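Local coordinates for uncharacterized protein conserved in bacteria (Streptococcus suis, PDB 4FZ4) that probably binds host glycosaminoglycans as the helical domain of a streptococcal surface antigen that mediates attachment to host cells, at residues 108-112 / 129-134. Numbering follows the deposited sequence.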
ATOM      1  N   ALA A 108       5.769 -12.879  -8.678  1.00 30.64           N
ATOM      2  CA  ALA A 108       4.499 -13.580  -8.748  1.00 27.64           C
ATOM      3  C   ALA A 108       3.340 -12.919  -8.002  1.00 32.66           C
ATOM      4  O   ALA A 108       2.211 -12.961  -8.469  1.00 27.95           O
ATOM      5  CB  ALA A 108       4.680 -15.001  -8.226  1.00 33.49           C
ATOM      6  N   HIS A 109       3.613 -12.287  -6.863  1.00 37.39           N
ATOM      7  CA  HIS A 109       2.532 -11.736  -6.057  1.00 38.70           C
ATOM      8  C   HIS A 109       2.486 -10.255  -5.714  1.00 41.25           C
ATOM      9  O   HIS A 109       1.429  -9.761  -5.330  1.00 37.56           O
ATOM     10  CB  HIS A 109       2.459 -12.513  -4.742  1.00 39.48           C
ATOM     11  CG  HIS A 109       2.372 -13.997  -4.912  1.00 36.09           C
ATOM     12  ND1 HIS A 109       1.291 -14.618  -5.502  1.00 32.30           N
ATOM     13  CD2 HIS A 109       3.216 -14.989  -4.536  1.00 34.12           C
ATOM     14  CE1 HIS A 109       1.473 -15.928  -5.480  1.00 42.25           C
ATOM     15  NE2 HIS A 109       2.634 -16.178  -4.898  1.00 36.96           N
ATOM     16  N   LEU A 110       3.598  -9.540  -5.835  1.00 33.16           N
ATOM     17  CA  LEU A 110       3.584  -8.133  -5.462  1.00 33.57           C
ATOM     18  C   LEU A 110       3.902  -7.151  -6.570  1.00 35.61           C
ATOM     19  O   LEU A 110       3.293  -6.085  -6.641  1.00 21.20           O
ATOM     20  CB  LEU A 110       4.539  -7.902  -4.281  1.00 26.33           C
ATOM     21  CG  LEU A 110       4.263  -8.785  -3.053  1.00 26.12           C
ATOM     22  CD1 LEU A 110       5.533  -8.976  -2.238  1.00 25.30           C
ATOM     23  CD2 LEU A 110       3.151  -8.178  -2.224  1.00 34.05           C
ATOM     24  N   LYS A 111       4.851  -7.501  -7.430  1.00 36.83           N
ATOM     25  CA  LYS A 111       5.234  -6.607  -8.518  1.00 35.35           C
ATOM     26  C   LYS A 111       4.017  -6.088  -9.265  1.00 26.28           C
ATOM     27  O   LYS A 111       3.173  -6.863  -9.693  1.00 40.27           O
ATOM     28  CB  LYS A 111       6.177  -7.307  -9.500  1.00 36.13           C
ATOM     29  CG  LYS A 111       6.643  -6.395 -10.619  1.00 39.25           C
ATOM     30  CD  LYS A 111       7.642  -7.062 -11.552  1.00 46.30           C
ATOM     31  CE  LYS A 111       8.048  -6.089 -12.656  1.00 58.34           C
ATOM     32  NZ  LYS A 111       9.080  -6.647 -13.570  1.00 63.48           N
ATOM     33  N   GLN A 112       3.948  -4.768  -9.410  1.00 26.42           N
ATOM     34  CA  GLN A 112       2.850  -4.100 -10.101  1.00 31.67           C
ATOM     35  C   GLN A 112       3.244  -3.825 -11.553  1.00 38.60           C
ATOM     36  O   GLN A 112       4.317  -3.277 -11.818  1.00 42.57           O
ATOM     37  CB  GLN A 112       2.520  -2.773  -9.409  1.00 37.02           C
ATOM     38  CG  GLN A 112       2.151  -2.900  -7.939  1.00 32.24           C
ATOM     39  CD  GLN A 112       0.787  -3.513  -7.731  1.00 31.35           C
ATOM     40  OE1 GLN A 112      -0.226  -2.966  -8.173  1.00 44.66           O
ATOM     41  NE2 GLN A 112       0.746  -4.656  -7.054  1.00 31.61           N
ATOM     42  N   TYR A 129      -6.993  -8.927  -2.424  1.00 28.14           N
ATOM     43  CA  TYR A 129      -5.639  -9.118  -2.936  1.00 26.64           C
ATOM     44  C   TYR A 129      -4.583  -8.649  -1.951  1.00 19.87           C
ATOM     45  O   TYR A 129      -3.534  -9.271  -1.822  1.00 32.13           O
ATOM     46  CB  TYR A 129      -5.431  -8.365  -4.256  1.00 21.42           C
ATOM     47  CG  TYR A 129      -3.963  -8.149  -4.575  1.00 23.57           C
ATOM     48  CD1 TYR A 129      -3.174  -9.182  -5.090  1.00 28.94           C
ATOM     49  CD2 TYR A 129      -3.352  -6.922  -4.310  1.00 17.73           C
ATOM     50  CE1 TYR A 129      -1.804  -8.997  -5.330  1.00 19.11           C
ATOM     51  CE2 TYR A 129      -2.000  -6.723  -4.543  1.00 20.79           C
ATOM     52  CZ  TYR A 129      -1.225  -7.765  -5.052  1.00 26.41           C
ATOM     53  OH  TYR A 129       0.129  -7.568  -5.251  1.00 27.98           O
ATOM     54  N   VAL A 130      -4.853  -7.542  -1.269  1.00 26.53           N
ATOM     55  CA  VAL A 130      -3.886  -7.011  -0.318  1.00 26.69           C
ATOM     56  C   VAL A 130      -3.814  -7.802   0.985  1.00 32.33           C
ATOM     57  O   VAL A 130      -2.729  -8.158   1.439  1.00 35.90           O
ATOM     58  CB  VAL A 130      -4.191  -5.547   0.026  1.00 24.67           C
ATOM     59  CG1 VAL A 130      -3.138  -5.013   1.004  1.00 24.38           C
ATOM     60  CG2 VAL A 130      -4.229  -4.711  -1.247  1.00 30.27           C
ATOM     61  N   ASP A 131      -4.962  -8.079   1.593  1.00 31.78           N
ATOM     62  CA  ASP A 131      -4.963  -8.816   2.851  1.00 31.55           C
ATOM     63  C   ASP A 131      -4.612 -10.277   2.659  1.00 31.04           C
ATOM     64  O   ASP A 131      -4.236 -10.958   3.607  1.00 34.94           O
ATOM     65  CB  ASP A 131      -6.319  -8.706   3.556  1.00 27.92           C
ATOM     66  CG  ASP A 131      -6.553  -7.331   4.175  1.00 35.09           C
ATOM     67  OD1 ASP A 131      -5.565  -6.622   4.463  1.00 34.27           O
ATOM     68  OD2 ASP A 131      -7.726  -6.962   4.395  1.00 44.06           O
ATOM     69  N   ARG A 132      -4.730 -10.760   1.431  1.00 24.90           N
ATOM     70  CA  ARG A 132      -4.423 -12.150   1.161  1.00 27.76           C
ATOM     71  C   ARG A 132      -3.186 -12.360   0.318  1.00 20.65           C
ATOM     72  O   ARG A 132      -2.086 -12.439   0.846  1.00 30.37           O
ATOM     73  CB  ARG A 132      -5.624 -12.833   0.507  1.00 44.43           C
ATOM     74  CG  ARG A 132      -6.741 -13.106   1.486  1.00 52.57           C
ATOM     75  CD  ARG A 132      -7.908 -13.795   0.817  1.00 63.76           C
ATOM     76  NE  ARG A 132      -8.858 -14.301   1.804  1.00 64.71           N
ATOM     77  CZ  ARG A 132      -8.627 -15.335   2.608  1.00 71.46           C
ATOM     78  NH1 ARG A 132      -7.473 -15.990   2.548  1.00 69.59           N
ATOM     79  NH2 ARG A 132      -9.553 -15.708   3.481  1.00 83.27           N
ATOM     80  N   GLU A 133      -3.355 -12.445  -0.995  1.00 24.23           N
ATOM     81  CA  GLU A 133      -2.213 -12.689  -1.858  1.00 33.16           C
ATOM     82  C   GLU A 133      -0.970 -11.864  -1.507  1.00 33.67           C
ATOM     83  O   GLU A 133       0.092 -12.420  -1.257  1.00 34.36           O
ATOM     84  CB  GLU A 133      -2.585 -12.465  -3.322  1.00 31.58           C
ATOM     85  CG  GLU A 133      -1.473 -12.921  -4.260  1.00 33.18           C
ATOM     86  CD  GLU A 133      -1.782 -12.701  -5.719  1.00 30.37           C
ATOM     87  OE1 GLU A 133      -0.899 -13.005  -6.546  1.00 35.66           O
ATOM     88  OE2 GLU A 133      -2.891 -12.224  -6.039  1.00 34.46           O
ATOM     89  N   ALA A 134      -1.097 -10.545  -1.482  1.00 29.08           N
ATOM     90  CA  ALA A 134       0.043  -9.693  -1.168  1.00 24.15           C
ATOM     91  C   ALA A 134       0.637  -9.915   0.237  1.00 30.44           C
ATOM     92  O   ALA A 134       1.855 -10.060   0.377  1.00 28.50           O
ATOM     93  CB  ALA A 134      -0.342  -8.232  -1.346  1.00 29.00           C
TER
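E133 has CG anti to its backbone N (chi1 -171°) and a chain extended beyond CG, and so reaches from helix 123-152 to the ring of H109, whose CG stands beside its own backbone N. The H109 ND1 to E133 OE1 hydrogen bond (2.9 Å) is nearly straight, 171° at the hydrogen. OE1 lies in the imidazole plane and receives the N-H on its anti lone pair; the carboxylate plane stands 81° from the ring, and CB of A108 lies over one ring face. K116 adds a long, weak ion pair to the same oxygen. One turn earlier, Y129 OH donates to H109 O (2.6 Å), the hydroxyl tilted slightly from the carbonyl plane, so backbone and side chain of H109 are both held. These bonds join the C-terminal end of helix 100-110 to helix 123-152 in an all-helical fold, within the region of the predicted GAG-binding domain. CB of A134 packs against one face of the Y129 ring, offset toward its rim, and also meets CD2 of L110 (3.6 Å). Beyond the helix, the Q112 chain bends at chi2 and returns NE2 to L110 O (2.9 Å), while its OE1 accepts a hydrogen bond from I118 N, which fixes both ends of the buried amide.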